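Local coordinates for protein Fe(2+) transporter FeoB (PDB 2WJI) that probably transports ferrous iron across the cell membrane in a GTP-driven system, the chain here being its nucleotide-binding G domain, at residues E5-G10 with R74-N79; F45-E50 with A158-V163; T92-N97 with I126-D131; L102-M105 with N110-L113. One frame throughout, in Å; residues are numbered along the deposited sequence.

How the contacts relate
All four contacts belong to the G domain. Contacts 1, 2 and 4 pack helices on the mixed sheet that carries the GTP-binding loops. Contact 1 sets strand 3-9 against helix 68-80, and contact 4, centred about 11 Å away, sets helix 94-106 against strand 111-116; they touch through L104, which meets I9 and I77. Contact 2 ties strand 42-47 to helix 152-162, which reaches contact 1 through I6 and contact 4 through L112 and N110. Contact 3, centred about 26 Å from contact 2, joins two helix starts near the nucleotide site and shares helix 94-106 with contact 4. Along the chain, contacts 1 and 2 interlock, while contact 4 nests in contact 3, both inside contact 2.

Contact 1. Residues E5-G10 with R74-N79; sequences EIALIG and RDYIIN
Y76 reaches toward the strand, its CE2 side at A7 and its OH end near E5. With CG anti to the backbone N (chi1 -177°), the side chain projects from helix 68-80 toward the sheet, and its CE2 comes to 3.7 Å from CB of A7. The methyl meets the ring obliquely, as a simple apolar contact. Farther out, OH of Y76 stands 3.6 Å from OE2 of E5, too long to serve as a firm bond, and the carboxylate and ring planes are turned 48° apart.

Toward the C-terminal end of the strand the pairing is purely aliphatic. I9 extends along CG1, anti to its N, and carries CD1 out to CD1 of I77, 3.9 Å away, the two side chains crossing at about a right angle. L104 of helix 94-106 packs against both isoleucines, so this end of the contact is enclosed by a second helix, while V55 of the adjacent strand touches both A7 and Y76.

The alternation E5, A7, I9 puts every second residue on the helix side; I6 faces the other side of the sheet and meets V163. The segment axes pass 10.6 Å apart with their N-to-C directions at 152°, close to antiparallel, as in the alpha/beta layers of P-loop GTPases. G10, the last residue of 5-10, is the first residue of the experimentally identified GTP-binding loop.

Contact 2. Residues F45-E50 with A158-V163; sequences FEYNGE and AISIAV
S160, the residue most buried by this contact, sets its hydroxyl end against the Y47 ring. OG lies 3.4 Å from CE2 of Y47, and CB of S160 is 3.7 Å from CD2 of Y47, an oblique approach to the CD2-CE2 side of the ring. The hydroxyl sits in the crowded position between backbone N and carbonyl carbon (chi1 71°), where it is hydrogen-bonded to O of K157 one turn back; the hydroxyl proton is spent there, inside the helix, so the ring contact is van der Waals in kind.

F45, two residues before Y47, points the same way. Its CZ lies 4.1 Å from CD1 of I159, which arrives at the ring edge near the ring plane. The F45 ring also meets that of F52 on the neighbouring strand, planes about 10° apart, and F52 in turn touches I159 and S160.

Y47 begins a type I' turn closed by its N on O of E50 (2.9 Å) and by N of E50 on O of Y47 (3.1 Å), the tight link of a beta hairpin. Replacing Y47 by a serine removes the whole ring and would probably open a gap beside S160, K156 and K157.

No hydrogen bond crosses between the segments: their direct contacts are van der Waals, while the hairpin is held by its own backbone bonds and OE1 of E50 adds a salt bridge to NZ of K164, just beyond 158-163.

Contact 3. Residues T92-N97 with I126-D131; sequences TALERN and IEIDVD
The backbone N of T92, a residue that packs against I126, is hydrogen-bonded to OD1 of D90, while the backbone N of D90 is bonded to OD1 of N97. D90 is thus gripped from both ends of the turn that starts helix 94-106, and these two bonds hold the turn that carries T92 against D90 and N97. A93 occupies the N-cap position, and its O accepts the first helical bond from N of N97 at 3.3 Å.

Across the contact everything is apolar. L94 and I128 reach toward each other tip to tip: CD2 of L94 lies 4.1 Å from CD1 of I128 and equally far from CG2 of I128, so one leucine methyl sits against both isoleucine branches. The chi1 of L94, -129°, lies off the staggered values. Both residues also touch L115 of strand 111-116, which links them to the sheet. Nearer the turn, CB of T92 is 4.3 Å from CD1 of I126, a looser touch.

The two segments flank the part of the G domain that reads the guanine base in this GTPase superfamily: between them in sequence run strand 111-116 and the experimentally identified GTP-binding residues N116 to D119. The T92 side chain is about 7 Å from the bound nucleotide analogue and touches L120 and A121 of helix 118-123.

Within 126-131, D129 is the N-cap of helix 130-137, its OD1 accepting from N of K132. V130, next in line, also packs on L115, and reaches V141 and P143 of the edge strand.

Contact 4. Residues L102-M105 with N110-L113; sequences LQLM and NLLL
L111 divides its two methyls between neighbouring residues of helix 94-106. CD1 of L111 rests 4.0 Å from CD1 of L104, and CD2 of L111 lies 3.9 Å from CG of M105. Both helix side chains cross that of L111 at about a right angle, and its CG, anti to the backbone N at chi1 -167°, carries the fork out from the strand to the helix. CG of the methionine makes the closest approach; the side chain, extended beyond CG, also touches L137 and V139.

One shell out, L111 also rests on V85 and N87 of the neighbouring strand, and L104 packs against L63. The strand is fixed by backbone bonds on both flanks, L112 to V85 and N87, L113 to K140 and V142. Just before the strand, ND2 of N110 is gripped by two carbonyls, O of D83 and O of A162, while OE1 of Q103 accepts from N of L63 and ties the helix to a loop.

Just four residues separate the segments, so the helix turns back promptly into strand 111-116. With strand 84-90 beside it in parallel, this is the returning half of a beta-alpha-beta crossover, the repeating unit of the P-loop GTPase fold.

Contact 1. Residues E5-G10 with R74-N79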
loop_
_atom_site.group_PDB
_atom_site.type_symbol
_atom_site.label_atom_id
_atom_site.label_comp_id
_atom_site.label_asym_id
_atom_site.label_seq_id
_atom_site.Cartn_x
_atom_site.Cartn_y
_atom_site.Cartn_z
ATOM N N GLU A 5 7.483 2.467 11.212
ATOM C CA GLU A 5 6.035 2.627 11.058
ATOM C C GLU A 5 5.606 2.736 9.598
ATOM O O GLU A 5 6.104 3.591 8.860
ATOM C CB GLU A 5 5.526 3.827 11.863
ATOM C CG GLU A 5 5.824 3.713 13.349
ATOM C CD GLU A 5 4.651 4.146 14.205
ATOM O OE1 GLU A 5 4.874 4.522 15.377
ATOM O OE2 GLU A 5 3.504 4.103 13.705
ATOM N N ILE A 6 4.672 1.869 9.204
ATOM C CA ILE A 6 4.219 1.743 7.823
ATOM C C ILE A 6 2.706 1.918 7.741
ATOM O O ILE A 6 1.975 1.358 8.561
ATOM C CB ILE A 6 4.602 0.332 7.269
ATOM C CG1 ILE A 6 6.048 -0.011 7.638
ATOM C CG2 ILE A 6 4.384 0.246 5.775
ATOM C CD1 ILE A 6 7.078 0.666 6.765
ATOM N N ALA A 7 2.232 2.699 6.767
ATOM C CA ALA A 7 0.800 2.858 6.531
ATOM C C ALA A 7 0.423 2.338 5.153
ATOM O O ALA A 7 1.132 2.599 4.184
ATOM C CB ALA A 7 0.393 4.330 6.653
ATOM N N LEU A 8 -0.691 1.608 5.081
ATOM C CA LEU A 8 -1.276 1.179 3.815
ATOM C C LEU A 8 -2.365 2.178 3.430
ATOM O O LEU A 8 -3.214 2.537 4.256
ATOM C CB LEU A 8 -1.895 -0.214 3.953
ATOM C CG LEU A 8 -1.012 -1.286 4.608
ATOM C CD1 LEU A 8 -1.736 -2.630 4.689
ATOM C CD2 LEU A 8 0.315 -1.426 3.868
ATOM N N ILE A 9 -2.345 2.634 2.188
ATOM C CA ILE A 9 -3.367 3.579 1.747
ATOM C C ILE A 9 -3.676 3.316 0.295
ATOM O O ILE A 9 -2.803 2.879 -0.460
ATOM C CB ILE A 9 -2.929 5.048 1.950
ATOM C CG1 ILE A 9 -4.144 5.991 1.877
ATOM C CG2 ILE A 9 -1.866 5.444 0.932
ATOM C CD1 ILE A 9 -3.816 7.434 2.202
ATOM N N GLY A 10 -4.934 3.530 -0.086
ATOM C CA GLY A 10 -5.378 3.284 -1.445
ATOM C C GLY A 10 -6.893 3.391 -1.617
ATOM O O GLY A 10 -7.640 3.447 -0.642
ATOM N N ARG A 74 -5.505 11.794 5.806
ATOM C CA ARG A 74 -4.604 12.932 5.658
ATOM C C ARG A 74 -3.917 13.330 6.963
ATOM O O ARG A 74 -2.719 13.613 6.970
ATOM C CB ARG A 74 -5.334 14.131 5.051
ATOM C CG ARG A 74 -4.679 15.464 5.350
ATOM C CD ARG A 74 -4.736 16.384 4.148
ATOM N NE ARG A 74 -4.427 17.760 4.507
ATOM C CZ ARG A 74 -3.662 18.568 3.781
ATOM N NH1 ARG A 74 -3.110 18.124 2.658
ATOM N NH2 ARG A 74 -3.437 19.812 4.185
ATOM N N ASP A 75 -4.676 13.360 8.056
ATOM C CA ASP A 75 -4.121 13.694 9.367
ATOM C C ASP A 75 -3.052 12.693 9.795
ATOM O O ASP A 75 -2.052 13.068 10.423
ATOM C CB ASP A 75 -5.221 13.751 10.429
ATOM C CG ASP A 75 -6.115 14.978 10.288
ATOM O OD1 ASP A 75 -7.105 15.076 11.047
ATOM O OD2 ASP A 75 -5.832 15.839 9.424
ATOM N N TYR A 76 -3.255 11.420 9.462
ATOM C CA TYR A 76 -2.276 10.409 9.848
ATOM C C TYR A 76 -0.936 10.643 9.159
ATOM O O TYR A 76 0.114 10.652 9.800
ATOM C CB TYR A 76 -2.777 8.991 9.566
ATOM C CG TYR A 76 -1.790 7.950 10.036
ATOM C CD1 TYR A 76 -1.796 7.500 11.350
ATOM C CD2 TYR A 76 -0.824 7.440 9.173
ATOM C CE1 TYR A 76 -0.877 6.557 11.785
ATOM C CE2 TYR A 76 0.084 6.507 9.597
ATOM C CZ TYR A 76 0.060 6.066 10.903
ATOM O OH TYR A 76 0.984 5.129 11.318
ATOM N N ILE A 77 -0.968 10.846 7.848
ATOM C CA ILE A 77 0.272 11.026 7.103
ATOM C C ILE A 77 1.034 12.280 7.543
ATOM O O ILE A 77 2.251 12.246 7.720
ATOM C CB ILE A 77 0.017 11.043 5.587
ATOM C CG1 ILE A 77 -0.427 9.653 5.124
ATOM C CG2 ILE A 77 1.269 11.464 4.837
ATOM C CD1 ILE A 77 -0.883 9.608 3.699
ATOM N N ILE A 78 0.303 13.374 7.736
ATOM C CA ILE A 78 0.888 14.660 8.126
ATOM C C ILE A 78 1.410 14.696 9.559
ATOM O O ILE A 78 2.517 15.167 9.822
ATOM C CB ILE A 78 -0.142 15.805 7.970
ATOM C CG1 ILE A 78 -0.357 16.133 6.494
ATOM C CG2 ILE A 78 0.317 17.040 8.726
ATOM C CD1 ILE A 78 0.897 16.603 5.787
ATOM N N ASN A 79 0.599 14.222 10.493
ATOM C CA ASN A 79 0.936 14.331 11.906
ATOM C C ASN A 79 1.689 13.123 12.453
ATOM O O ASN A 79 2.563 13.266 13.300
ATOM C CB ASN A 79 -0.331 14.583 12.718
ATOM C CG ASN A 79 -1.058 15.835 12.270
ATOM O OD1 ASN A 79 -0.425 16.834 11.923
ATOM N ND2 ASN A 79 -2.389 15.785 12.254
#

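Contact 2. Residues F45-E50 with A158-V163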
loop_
_atom_site.group_PDB
_atom_site.type_symbol
_atom_site.label_atom_id
_atom_site.label_comp_id
_atom_site.label_asym_id
_atom_site.label_seq_id
_atom_site.Cartn_x
_atom_site.Cartn_y
_atom_site.Cartn_z
ATOM N N PHE A 45 4.844 -7.138 11.156
ATOM C CA PHE A 45 5.624 -8.293 10.734
ATOM C C PHE A 45 7.102 -8.012 10.957
ATOM O O PHE A 45 7.509 -6.867 11.143
ATOM C CB PHE A 45 5.378 -8.641 9.266
ATOM C CG PHE A 45 5.816 -7.575 8.302
ATOM C CD1 PHE A 45 7.081 -7.612 7.741
ATOM C CD2 PHE A 45 4.955 -6.548 7.939
ATOM C CE1 PHE A 45 7.485 -6.639 6.846
ATOM C CE2 PHE A 45 5.353 -5.577 7.043
ATOM C CZ PHE A 45 6.627 -5.623 6.499
ATOM N N GLU A 46 7.897 -9.073 10.933
ATOM C CA GLU A 46 9.333 -8.985 11.127
ATOM C C GLU A 46 9.979 -9.324 9.789
ATOM O O GLU A 46 9.510 -10.207 9.091
ATOM C CB GLU A 46 9.740 -10.018 12.174
ATOM C CG GLU A 46 10.961 -9.681 12.988
ATOM C CD GLU A 46 10.936 -10.375 14.338
ATOM O OE1 GLU A 46 10.138 -9.954 15.211
ATOM O OE2 GLU A 46 11.706 -11.342 14.519
ATOM N N TYR A 47 11.033 -8.611 9.412
ATOM C CA TYR A 47 11.780 -8.975 8.210
ATOM C C TYR A 47 13.263 -8.629 8.346
ATOM O O TYR A 47 13.621 -7.498 8.648
ATOM C CB TYR A 47 11.192 -8.315 6.958
ATOM C CG TYR A 47 11.941 -8.697 5.698
ATOM C CD1 TYR A 47 11.672 -9.891 5.041
ATOM C CD2 TYR A 47 12.918 -7.866 5.170
ATOM C CE1 TYR A 47 12.356 -10.247 3.888
ATOM C CE2 TYR A 47 13.608 -8.211 4.022
ATOM C CZ TYR A 47 13.324 -9.401 3.386
ATOM O OH TYR A 47 14.013 -9.745 2.246
ATOM N N ASN A 48 14.120 -9.616 8.110
ATOM C CA ASN A 48 15.566 -9.450 8.257
ATOM C C ASN A 48 15.967 -8.721 9.525
ATOM O O ASN A 48 16.694 -7.734 9.478
ATOM C CB ASN A 48 16.174 -8.749 7.039
ATOM C CG ASN A 48 17.686 -8.874 6.993
ATOM O OD1 ASN A 48 18.274 -9.688 7.709
ATOM N ND2 ASN A 48 18.323 -8.072 6.147
ATOM N N GLY A 49 15.475 -9.206 10.657
ATOM C CA GLY A 49 15.888 -8.691 11.946
ATOM C C GLY A 49 15.272 -7.356 12.339
ATOM O O GLY A 49 15.677 -6.775 13.334
ATOM N N GLU A 50 14.302 -6.864 11.574
ATOM C CA GLU A 50 13.662 -5.596 11.934
ATOM C C GLU A 50 12.155 -5.725 12.022
ATOM O O GLU A 50 11.563 -6.609 11.405
ATOM C CB GLU A 50 14.064 -4.474 10.970
ATOM C CG GLU A 50 15.541 -4.081 11.058
ATOM C CD GLU A 50 15.969 -3.123 9.954
ATOM O OE1 GLU A 50 15.428 -3.221 8.838
ATOM O OE2 GLU A 50 16.858 -2.274 10.197
ATOM N N ALA A 158 10.861 -4.954 -0.410
ATOM C CA ALA A 158 10.848 -3.603 -0.939
ATOM C C ALA A 158 10.614 -2.615 0.184
ATOM O O ALA A 158 11.245 -1.560 0.227
ATOM C CB ALA A 158 9.779 -3.454 -2.006
ATOM N N ILE A 159 9.709 -2.957 1.097
ATOM C CA ILE A 159 9.466 -2.111 2.272
ATOM C C ILE A 159 10.740 -1.887 3.100
ATOM O O ILE A 159 11.115 -0.754 3.405
ATOM C CB ILE A 159 8.359 -2.702 3.176
ATOM C CG1 ILE A 159 6.999 -2.567 2.503
ATOM C CG2 ILE A 159 8.346 -2.023 4.537
ATOM C CD1 ILE A 159 5.854 -3.191 3.295
ATOM N N SER A 160 11.418 -2.965 3.461
ATOM C CA SER A 160 12.602 -2.846 4.314
ATOM C C SER A 160 13.731 -2.001 3.703
ATOM O O SER A 160 14.569 -1.476 4.418
ATOM C CB SER A 160 13.137 -4.232 4.673
ATOM O OG SER A 160 13.721 -4.827 3.538
ATOM N N ILE A 161 13.770 -1.912 2.380
ATOM C CA ILE A 161 14.759 -1.082 1.701
ATOM C C ILE A 161 14.265 0.358 1.655
ATOM O O ILE A 161 15.034 1.297 1.890
ATOM C CB ILE A 161 15.019 -1.579 0.260
ATOM C CG1 ILE A 161 15.871 -2.850 0.273
ATOM C CG2 ILE A 161 15.696 -0.500 -0.577
ATOM C CD1 ILE A 161 15.823 -3.651 -1.051
ATOM N N ALA A 162 12.973 0.522 1.374
ATOM C CA ALA A 162 12.375 1.846 1.238
ATOM C C ALA A 162 12.356 2.688 2.519
ATOM O O ALA A 162 12.349 3.917 2.441
ATOM C CB ALA A 162 10.961 1.738 0.652
ATOM N N VAL A 163 12.325 2.054 3.691
ATOM C CA VAL A 163 12.270 2.822 4.939
ATOM C C VAL A 163 13.604 3.490 5.249
ATOM O O VAL A 163 13.677 4.407 6.068
ATOM C CB VAL A 163 11.850 1.977 6.173
ATOM C CG1 VAL A 163 10.374 1.658 6.136
ATOM C CG2 VAL A 163 12.712 0.721 6.301
#

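Contact 3. Residues T92-N97 with I126-D131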
loop_
_atom_site.group_PDB
_atom_site.type_symbol
_atom_site.label_atom_id
_atom_site.label_comp_id
_atom_site.label_asym_id
_atom_site.label_seq_id
_atom_site.Cartn_x
_atom_site.Cartn_y
_atom_site.Cartn_z
ATOM N N THR A 92 -5.744 -3.028 -12.599
ATOM C CA THR A 92 -6.776 -2.938 -13.642
ATOM C C THR A 92 -7.526 -1.603 -13.668
ATOM O O THR A 92 -8.470 -1.432 -14.443
ATOM C CB THR A 92 -7.806 -4.090 -13.560
ATOM O OG1 THR A 92 -8.587 -3.956 -12.365
ATOM C CG2 THR A 92 -7.099 -5.441 -13.583
ATOM N N ALA A 93 -7.121 -0.664 -12.817
ATOM C CA ALA A 93 -7.727 0.667 -12.825
ATOM C C ALA A 93 -6.684 1.716 -12.476
ATOM O O ALA A 93 -6.846 2.483 -11.526
ATOM C CB ALA A 93 -8.905 0.734 -11.855
ATOM N N LEU A 94 -5.618 1.761 -13.262
ATOM C CA LEU A 94 -4.451 2.560 -12.903
ATOM C C LEU A 94 -4.750 4.057 -12.873
ATOM O O LEU A 94 -4.432 4.727 -11.893
ATOM C CB LEU A 94 -3.291 2.270 -13.852
ATOM C CG LEU A 94 -1.982 1.937 -13.148
ATOM C CD1 LEU A 94 -2.243 0.866 -12.101
ATOM C CD2 LEU A 94 -0.934 1.479 -14.149
ATOM N N GLU A 95 -5.368 4.572 -13.936
ATOM C CA GLU A 95 -5.640 6.009 -14.045
ATOM C C GLU A 95 -6.424 6.524 -12.848
ATOM O O GLU A 95 -6.081 7.556 -12.269
ATOM C CB GLU A 95 -6.380 6.345 -15.347
ATOM C CG GLU A 95 -6.566 7.846 -15.569
ATOM C CD GLU A 95 -7.224 8.189 -16.905
ATOM O OE1 GLU A 95 -8.053 7.390 -17.404
ATOM O OE2 GLU A 95 -6.912 9.270 -17.452
ATOM N N ARG A 96 -7.473 5.801 -12.470
ATOM C CA ARG A 96 -8.269 6.161 -11.300
ATOM C C ARG A 96 -7.453 6.245 -10.006
ATOM O O ARG A 96 -7.652 7.148 -9.196
ATOM C CB ARG A 96 -9.404 5.165 -11.098
ATOM C CG ARG A 96 -10.188 5.413 -9.823
ATOM C CD ARG A 96 -11.332 4.439 -9.678
ATOM N NE ARG A 96 -10.904 3.149 -9.150
ATOM C CZ ARG A 96 -11.474 1.997 -9.490
ATOM N NH1 ARG A 96 -12.469 1.993 -10.363
ATOM N NH2 ARG A 96 -11.047 0.854 -8.972
ATOM N N ASN A 97 -6.558 5.281 -9.810
ATOM C CA ASN A 97 -5.780 5.172 -8.576
ATOM C C ASN A 97 -4.685 6.237 -8.486
ATOM O O ASN A 97 -4.392 6.777 -7.407
ATOM C CB ASN A 97 -5.143 3.776 -8.472
ATOM C CG ASN A 97 -6.174 2.661 -8.294
ATOM O OD1 ASN A 97 -6.038 1.817 -7.416
ATOM N ND2 ASN A 97 -7.210 2.663 -9.125
ATOM N N ILE A 126 -4.583 -7.059 -19.933
ATOM C CA ILE A 126 -4.015 -5.747 -19.649
ATOM C C ILE A 126 -2.542 -5.865 -19.253
ATOM O O ILE A 126 -2.201 -6.568 -18.299
ATOM C CB ILE A 126 -4.783 -5.053 -18.521
ATOM C CG1 ILE A 126 -6.261 -4.922 -18.890
ATOM C CG2 ILE A 126 -4.175 -3.693 -18.214
ATOM C CD1 ILE A 126 -7.123 -4.443 -17.760
ATOM N N GLU A 127 -1.674 -5.176 -19.989
ATOM C CA GLU A 127 -0.239 -5.224 -19.723
ATOM C C GLU A 127 0.247 -3.961 -19.028
ATOM O O GLU A 127 -0.023 -2.849 -19.482
ATOM C CB GLU A 127 0.538 -5.420 -21.024
ATOM C CG GLU A 127 0.262 -4.353 -22.070
ATOM C CD GLU A 127 1.392 -4.212 -23.069
ATOM O OE1 GLU A 127 1.123 -3.823 -24.226
ATOM O OE2 GLU A 127 2.550 -4.494 -22.695
ATOM N N ILE A 128 0.963 -4.132 -17.924
ATOM C CA ILE A 128 1.546 -2.998 -17.221
ATOM C C ILE A 128 3.065 -3.062 -17.297
ATOM O O ILE A 128 3.671 -4.031 -16.840
ATOM C CB ILE A 128 1.149 -2.984 -15.733
ATOM C CG1 ILE A 128 -0.352 -3.226 -15.567
ATOM C CG2 ILE A 128 1.560 -1.672 -15.096
ATOM C CD1 ILE A 128 -1.214 -2.099 -16.074
ATOM N N ASP A 129 3.684 -2.039 -17.875
ATOM C CA ASP A 129 5.140 -1.961 -17.874
ATOM C C ASP A 129 5.617 -1.396 -16.540
ATOM O O ASP A 129 5.675 -0.181 -16.353
ATOM C CB ASP A 129 5.644 -1.101 -19.037
ATOM C CG ASP A 129 7.138 -1.274 -19.289
ATOM O OD1 ASP A 129 7.867 -1.690 -18.361
ATOM O OD2 ASP A 129 7.584 -0.992 -20.421
ATOM N N VAL A 130 5.951 -2.289 -15.611
ATOM C CA VAL A 130 6.360 -1.888 -14.267
ATOM C C VAL A 130 7.638 -1.057 -14.264
ATOM O O VAL A 130 7.746 -0.074 -13.531
ATOM C CB VAL A 130 6.553 -3.112 -13.350
ATOM C CG1 VAL A 130 7.534 -2.797 -12.225
ATOM C CG2 VAL A 130 5.215 -3.577 -12.800
ATOM N N ASP A 131 8.610 -1.456 -15.077
ATOM C CA ASP A 131 9.892 -0.761 -15.118
ATOM C C ASP A 131 9.732 0.662 -15.636
ATOM O O ASP A 131 10.461 1.568 -15.229
ATOM C CB ASP A 131 10.902 -1.530 -15.974
ATOM C CG ASP A 131 11.542 -2.686 -15.224
ATOM O OD1 ASP A 131 12.583 -3.195 -15.693
ATOM O OD2 ASP A 131 11.010 -3.083 -14.164
#

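Contact 4. Residues L102-M105 with N110-L113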
loop_
_atom_site.group_PDB
_atom_site.type_symbol
_atom_site.label_atom_id
_atom_site.label_comp_id
_atom_site.label_asym_id
_atom_site.label_seq_id
_atom_site.Cartn_x
_atom_site.Cartn_y
_atom_site.Cartn_z
ATOM N N LEU A 102 -0.670 10.921 -6.827
ATOM C CA LEU A 102 -0.074 12.240 -7.054
ATOM C C LEU A 102 -0.151 13.145 -5.834
ATOM O O LEU A 102 0.790 13.890 -5.548
ATOM C CB LEU A 102 -0.730 12.929 -8.254
ATOM C CG LEU A 102 -0.123 12.634 -9.628
ATOM C CD1 LEU A 102 0.453 11.225 -9.694
ATOM C CD2 LEU A 102 -1.166 12.831 -10.712
ATOM N N GLN A 103 -1.276 13.094 -5.127
ATOM C CA GLN A 103 -1.426 13.870 -3.901
ATOM C C GLN A 103 -0.449 13.410 -2.812
ATOM O O GLN A 103 0.065 14.226 -2.043
ATOM C CB GLN A 103 -2.873 13.820 -3.405
ATOM C CG GLN A 103 -3.880 14.399 -4.408
ATOM C CD GLN A 103 -5.310 14.364 -3.905
ATOM O OE1 GLN A 103 -5.562 14.129 -2.726
ATOM N NE2 GLN A 103 -6.258 14.605 -4.804
ATOM N N LEU A 104 -0.183 12.104 -2.755
ATOM C CA LEU A 104 0.777 11.568 -1.789
ATOM C C LEU A 104 2.191 12.058 -2.077
ATOM O O LEU A 104 2.933 12.418 -1.159
ATOM C CB LEU A 104 0.737 10.037 -1.766
ATOM C CG LEU A 104 -0.587 9.445 -1.275
ATOM C CD1 LEU A 104 -0.623 7.929 -1.485
ATOM C CD2 LEU A 104 -0.788 9.791 0.190
ATOM N N MET A 105 2.563 12.073 -3.352
ATOM C CA MET A 105 3.855 12.609 -3.753
ATOM C C MET A 105 3.945 14.086 -3.384
ATOM O O MET A 105 4.961 14.552 -2.859
ATOM C CB MET A 105 4.059 12.443 -5.257
ATOM C CG MET A 105 4.119 11.008 -5.719
ATOM S SD MET A 105 4.078 10.882 -7.517
ATOM C CE MET A 105 4.471 9.156 -7.753
ATOM N N ASN A 110 7.179 9.601 1.977
ATOM C CA ASN A 110 8.087 8.549 1.527
ATOM C C ASN A 110 7.252 7.392 1.000
ATOM O O ASN A 110 6.597 6.690 1.767
ATOM C CB ASN A 110 8.969 8.062 2.675
ATOM C CG ASN A 110 10.088 7.151 2.201
ATOM O OD1 ASN A 110 10.491 7.202 1.039
ATOM N ND2 ASN A 110 10.603 6.321 3.101
ATOM N N LEU A 111 7.285 7.182 -0.308
ATOM C CA LEU A 111 6.249 6.388 -0.947
ATOM C C LEU A 111 6.775 5.130 -1.620
ATOM O O LEU A 111 7.902 5.099 -2.112
ATOM C CB LEU A 111 5.510 7.254 -1.964
ATOM C CG LEU A 111 4.197 6.736 -2.539
ATOM C CD1 LEU A 111 3.149 6.573 -1.444
ATOM C CD2 LEU A 111 3.711 7.695 -3.610
ATOM N N LEU A 112 5.933 4.100 -1.631
ATOM C CA LEU A 112 6.215 2.837 -2.302
ATOM C C LEU A 112 4.904 2.311 -2.866
ATOM O O LEU A 112 3.883 2.281 -2.172
ATOM C CB LEU A 112 6.787 1.816 -1.326
ATOM C CG LEU A 112 6.902 0.395 -1.879
ATOM C CD1 LEU A 112 7.767 0.395 -3.121
ATOM C CD2 LEU A 112 7.479 -0.558 -0.833
ATOM N N LEU A 113 4.937 1.889 -4.122
ATOM C CA LEU A 113 3.724 1.499 -4.823
ATOM C C LEU A 113 3.577 -0.020 -4.866
ATOM O O LEU A 113 4.442 -0.721 -5.388
ATOM C CB LEU A 113 3.753 2.067 -6.239
ATOM C CG LEU A 113 2.477 2.749 -6.726
ATOM C CD1 LEU A 113 1.993 3.708 -5.665
ATOM C CD2 LEU A 113 2.731 3.483 -8.034
#